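Local coordinates for uncharacterized protein Q64V53_BACFR (Bacteroides fragilis, PDB 2RA8), which is of unknown function but joins a WGR domain, a module that probably binds nucleic acid as in its relatives, to a leucine-rich-repeat domain, at residues E79-A84 / L101-L106; N95-I100 / S125-G130. All blocks are in the same frame, centred on the assembly; numbering follows the deposited sequence.

Contact 1. Residues E79-A84 / L101-L106; sequences EAKKYA and LKDKKL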
# COMPACT_ATOMS: atom_id res chain seq x y z
N GLU A 79 -17.49 -15.76 -0.18
CA GLU A 79 -17.53 -16.55 1.04
C GLU A 79 -16.57 -16.06 2.10
O GLU A 79 -16.22 -16.79 3.02
CB GLU A 79 -17.25 -18.03 0.73
CG GLU A 79 -15.88 -18.32 0.20
CD GLU A 79 -15.64 -19.80 -0.02
OE1 GLU A 79 -14.45 -20.18 -0.13
OE2 GLU A 79 -16.62 -20.57 -0.09
N ALA A 80 -16.16 -14.79 1.98
CA ALA A 80 -15.27 -14.16 2.94
C ALA A 80 -15.76 -12.77 3.16
O ALA A 80 -16.23 -12.11 2.23
CB ALA A 80 -13.83 -14.13 2.41
N LYS A 81 -15.67 -12.29 4.39
CA LYS A 81 -16.11 -10.94 4.65
C LYS A 81 -15.43 -10.34 5.84
O LYS A 81 -14.97 -11.05 6.74
CB LYS A 81 -17.64 -10.93 4.84
CG LYS A 81 -18.27 -9.55 4.64
CD LYS A 81 -19.79 -9.64 4.70
CE LYS A 81 -20.43 -8.29 4.42
NZ LYS A 81 -21.92 -8.34 4.50
N LYS A 82 -15.35 -9.02 5.84
CA LYS A 82 -14.73 -8.27 6.92
C LYS A 82 -15.79 -7.44 7.61
O LYS A 82 -16.56 -6.74 6.96
CB LYS A 82 -13.65 -7.34 6.37
CG LYS A 82 -12.99 -6.46 7.41
CD LYS A 82 -11.88 -5.63 6.79
CE LYS A 82 -11.20 -4.72 7.81
NZ LYS A 82 -10.03 -4.08 7.19
N TYR A 83 -15.83 -7.53 8.94
CA TYR A 83 -16.79 -6.76 9.71
C TYR A 83 -16.02 -5.76 10.52
O TYR A 83 -15.16 -6.13 11.33
CB TYR A 83 -17.60 -7.65 10.64
CG TYR A 83 -18.47 -8.63 9.91
CD1 TYR A 83 -17.99 -9.89 9.55
CD2 TYR A 83 -19.78 -8.31 9.57
CE1 TYR A 83 -18.79 -10.80 8.87
CE2 TYR A 83 -20.60 -9.22 8.89
CZ TYR A 83 -20.09 -10.46 8.56
OH TYR A 83 -20.88 -11.36 7.91
N ALA A 84 -16.33 -4.49 10.32
CA ALA A 84 -15.65 -3.43 11.02
C ALA A 84 -16.57 -2.29 11.35
O ALA A 84 -17.50 -2.00 10.60
CB ALA A 84 -14.48 -2.92 10.18
N LEU A 101 -23.73 -10.53 14.06
CA LEU A 101 -24.85 -11.41 14.40
C LEU A 101 -26.09 -11.16 13.56
O LEU A 101 -26.94 -12.03 13.42
CB LEU A 101 -25.21 -11.27 15.89
CG LEU A 101 -24.22 -11.78 16.95
CD1 LEU A 101 -24.67 -11.31 18.32
CD2 LEU A 101 -24.12 -13.31 16.91
N LYS A 102 -26.19 -9.95 13.00
CA LYS A 102 -27.33 -9.57 12.17
C LYS A 102 -27.26 -10.05 10.73
O LYS A 102 -28.25 -10.52 10.17
CB LYS A 102 -27.51 -8.04 12.17
CG LYS A 102 -28.46 -7.52 11.08
CD LYS A 102 -27.72 -7.17 9.79
CE LYS A 102 -28.60 -7.33 8.55
NZ LYS A 102 -29.83 -6.48 8.55
N ASP A 103 -26.09 -9.91 10.12
CA ASP A 103 -25.88 -10.29 8.72
C ASP A 103 -26.47 -11.63 8.34
O ASP A 103 -26.14 -12.66 8.92
CB ASP A 103 -24.40 -10.30 8.39
CG ASP A 103 -24.13 -10.13 6.91
OD1 ASP A 103 -25.07 -10.33 6.11
OD2 ASP A 103 -22.98 -9.81 6.55
N LYS A 104 -27.36 -11.61 7.34
CA LYS A 104 -28.02 -12.81 6.85
C LYS A 104 -27.16 -13.66 5.94
O LYS A 104 -27.56 -14.75 5.55
CB LYS A 104 -29.31 -12.45 6.11
CG LYS A 104 -30.29 -11.64 6.94
CD LYS A 104 -31.63 -11.47 6.22
CE LYS A 104 -31.48 -10.70 4.91
NZ LYS A 104 -32.78 -10.59 4.19
N LYS A 105 -25.98 -13.16 5.56
CA LYS A 105 -25.10 -13.95 4.70
C LYS A 105 -24.08 -14.64 5.57
O LYS A 105 -23.26 -15.43 5.08
CB LYS A 105 -24.39 -13.06 3.66
CG LYS A 105 -23.42 -12.06 4.24
CD LYS A 105 -22.46 -11.54 3.17
CE LYS A 105 -23.19 -10.78 2.07
NZ LYS A 105 -22.25 -10.38 0.98
N LEU A 106 -24.14 -14.37 6.86
CA LEU A 106 -23.21 -14.96 7.82
C LEU A 106 -23.11 -16.47 7.69
O LEU A 106 -22.00 -17.02 7.74
CB LEU A 106 -23.64 -14.62 9.25
CG LEU A 106 -22.64 -14.96 10.35
CD1 LEU A 106 -21.34 -14.20 10.16
CD2 LEU A 106 -23.26 -14.62 11.70
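Lys-81 and Tyr-83, two residues apart on strand 80-83, converge on the carboxylate of Asp-103 through different first torsions. Lys-81 carries CG opposite its backbone N (chi1 -160°) and stays extended to the ammonium; Tyr-83 instead sets CG opposite its carbonyl carbon (chi1 -64°), which lays the ring beside the lysine chain with its hydroxyl leading. Both donors end on one oxygen. Lys-81 NZ forms a salt bridge with Asp-103 OD2 at 2.7 Å, approaching on the syn side and tilted somewhat out of the carboxylate plane, while Tyr-83 OH donates to the same Asp-103 OD2 at 2.9 Å from well above the other face. The phenol ring and the carboxylate stand nearly perpendicular, 77° apart, and OD2 sits at the ring's edge.

The other oxygen serves its own loop. Asp-103 leaves the helical conformation just after helix 96-102 and opens a type I turn to Leu-106; its OD1 accepts from Lys-105 N at 3.0 Å, closing an Asx turn. Around this polar centre, Lys-105 CD packs 3.5 Å from Lys-81 NZ as the two lysine chains cross at about a right angle, and Leu-106 CD1 lies 3.7 Å from Tyr-83 OH.

Here an aspartate at a helix exit ties the turn to the first strand of the parallel sheet. Three bonds hold the carboxylate's rotation, while the adjacent Lys-81 ammonium and the donated bonds probably favour its ionised form. Lys-81 NZ and Lys-105 NZ lie 4.1 Å apart, a closeness the nearby negative charge probably makes tolerable.

Contact 2. Residues N95-I100 / S125-G130; sequences NLMDKI and SDIADG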
# COMPACT_ATOMS: atom_id res chain seq x y z
N ASN A 95 -23.16 -1.40 17.61
CA ASN A 95 -22.35 -2.43 18.25
C ASN A 95 -21.88 -3.41 17.19
O ASN A 95 -22.70 -4.04 16.53
CB ASN A 95 -23.22 -3.15 19.31
CG ASN A 95 -22.55 -4.37 19.89
OD1 ASN A 95 -22.32 -5.36 19.19
ND2 ASN A 95 -22.25 -4.32 21.19
N LEU A 96 -20.57 -3.54 17.02
CA LEU A 96 -20.01 -4.44 16.00
C LEU A 96 -20.55 -5.83 16.04
O LEU A 96 -20.86 -6.42 15.01
CB LEU A 96 -18.47 -4.50 16.11
CG LEU A 96 -17.76 -5.40 15.08
CD1 LEU A 96 -18.08 -4.91 13.67
CD2 LEU A 96 -16.26 -5.40 15.32
N MSE A 97 -20.66 -6.40 17.23
CA MSE A 97 -21.17 -7.76 17.36
C MSE A 97 -22.57 -7.87 16.83
O MSE A 97 -22.97 -8.94 16.36
CB MSE A 97 -21.14 -8.20 18.81
CG MSE A 97 -19.88 -8.94 19.18
SE MSE A 97 -19.94 -10.72 18.43
CE MSE A 97 -18.44 -10.68 17.22
N ASP A 98 -23.32 -6.78 16.89
CA ASP A 98 -24.69 -6.79 16.38
C ASP A 98 -24.67 -6.77 14.87
O ASP A 98 -25.56 -7.35 14.24
CB ASP A 98 -25.49 -5.58 16.90
CG ASP A 98 -25.82 -5.70 18.38
OD1 ASP A 98 -26.16 -6.82 18.83
OD2 ASP A 98 -25.77 -4.67 19.08
N LYS A 99 -23.68 -6.10 14.28
CA LYS A 99 -23.55 -6.05 12.83
C LYS A 99 -23.27 -7.43 12.29
O LYS A 99 -23.78 -7.82 11.25
CB LYS A 99 -22.41 -5.12 12.38
CG LYS A 99 -22.78 -3.65 12.31
CD LYS A 99 -22.25 -2.99 11.03
CE LYS A 99 -20.73 -2.86 11.03
NZ LYS A 99 -20.25 -2.17 9.79
N ILE A 100 -22.44 -8.17 13.02
CA ILE A 100 -22.08 -9.53 12.61
C ILE A 100 -23.23 -10.47 12.83
O ILE A 100 -23.68 -11.14 11.89
CB ILE A 100 -20.85 -10.03 13.40
CG1 ILE A 100 -19.70 -9.03 13.26
CG2 ILE A 100 -20.44 -11.41 12.90
CD1 ILE A 100 -18.52 -9.31 14.16
N SER A 125 -13.21 -7.66 24.06
CA SER A 125 -14.00 -8.56 24.91
C SER A 125 -15.41 -8.83 24.45
O SER A 125 -15.90 -9.96 24.56
CB SER A 125 -14.05 -8.02 26.34
OG SER A 125 -13.34 -8.87 27.20
N ASP A 126 -16.09 -7.80 23.95
CA ASP A 126 -17.47 -7.94 23.48
C ASP A 126 -17.54 -8.90 22.33
O ASP A 126 -18.47 -9.69 22.23
CB ASP A 126 -18.02 -6.58 23.01
CG ASP A 126 -18.54 -5.74 24.15
OD1 ASP A 126 -17.86 -5.67 25.20
OD2 ASP A 126 -19.62 -5.14 23.99
N ILE A 127 -16.54 -8.82 21.46
CA ILE A 127 -16.47 -9.67 20.28
C ILE A 127 -16.19 -11.10 20.70
O ILE A 127 -16.89 -12.03 20.28
CB ILE A 127 -15.36 -9.18 19.33
CG1 ILE A 127 -15.49 -7.64 19.13
CG2 ILE A 127 -15.45 -9.91 18.01
CD1 ILE A 127 -16.83 -7.19 18.56
N ALA A 128 -15.18 -11.30 21.54
CA ALA A 128 -14.86 -12.64 22.00
C ALA A 128 -16.05 -13.25 22.73
O ALA A 128 -16.42 -14.40 22.49
CB ALA A 128 -13.65 -12.62 22.90
N ASP A 129 -16.64 -12.47 23.64
CA ASP A 129 -17.78 -12.92 24.42
C ASP A 129 -18.98 -13.18 23.54
O ASP A 129 -19.66 -14.21 23.69
CB ASP A 129 -18.16 -11.88 25.48
CG ASP A 129 -17.18 -11.84 26.64
OD1 ASP A 129 -15.95 -11.94 26.40
OD2 ASP A 129 -17.63 -11.71 27.80
N GLY A 130 -19.24 -12.25 22.63
CA GLY A 130 -20.35 -12.41 21.71
C GLY A 130 -20.26 -13.70 20.92
O GLY A 130 -21.25 -14.42 20.78
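Met-97 and Ile-127 bury the most area where these two helices meet, their short segments running 38° from parallel with axes 9.9 Å apart. Apolar contacts come first. Ile-127 puts CG1 opposite its carbonyl carbon (chi1 -48°), and its CD1 reaches the neighbouring helix, meeting Leu-96 CD2 at 3.7 Å and Met-97 CG at 3.6 Å. Ile-127 also touches Ile-114 of strand 111-114, which places it between the helices and the sheet.

Side chain against backbone is the second kind of contact. Met-97, present as selenomethionine, bends at chi2 and chi3, so that its selenium turns along helix 125-132 and rests 3.7 Å from Gly-130 CA. Nearer the backbone, Met-97 CG lies 3.4 Å from Asp-126 O, a carbonyl already engaged by Gly-130 N.

Polar groups gather at the helix start. Asn-95 is the N-cap of helix 96-102: its OD1 accepts from Asp-98 N at 2.9 Å, through a bent bond with an N-H...O angle of 136°. Its amide nitrogen ND2 faces Asp-126 OD2 at the longer distance of 3.9 Å.

Both helices are neighbouring connections between parallel strands and pack against strand 111-114, consistent with a leucine-rich-repeat layout. No hydrogen bond joins the two segments; their cohesion probably comes from apolar burial and close packing, with the Met-97 side chain lying against Gly-130 CA, while Asn-95 uses its side-chain oxygen OD1 to cap its own helix.

How the contacts relate
The centres of contacts 1 and 2 lie about 12 Å apart at the end of the parallel sheet where strand 80-83 is outermost within this chain. Helix 96-102 serves both: its N-terminal part packs on helix 125-132, and its C-terminal end leads into the turn that meets strand 80-83. Along the chain their segments alternate, 79-84, 95-100, 101-106, then 125-130. Tyr-83 CG packs 3.6 Å from Ile-100 CG1, and Ala-84 O probably accepts a hydrogen bond from Lys-99 NZ at 2.9 Å. Helix 96-102 is thus held to strand 80-83 by a largely polar contact through its following turn and to the next helix by a largely apolar one, at the edge of what is probably the leucine-rich-repeat sheet.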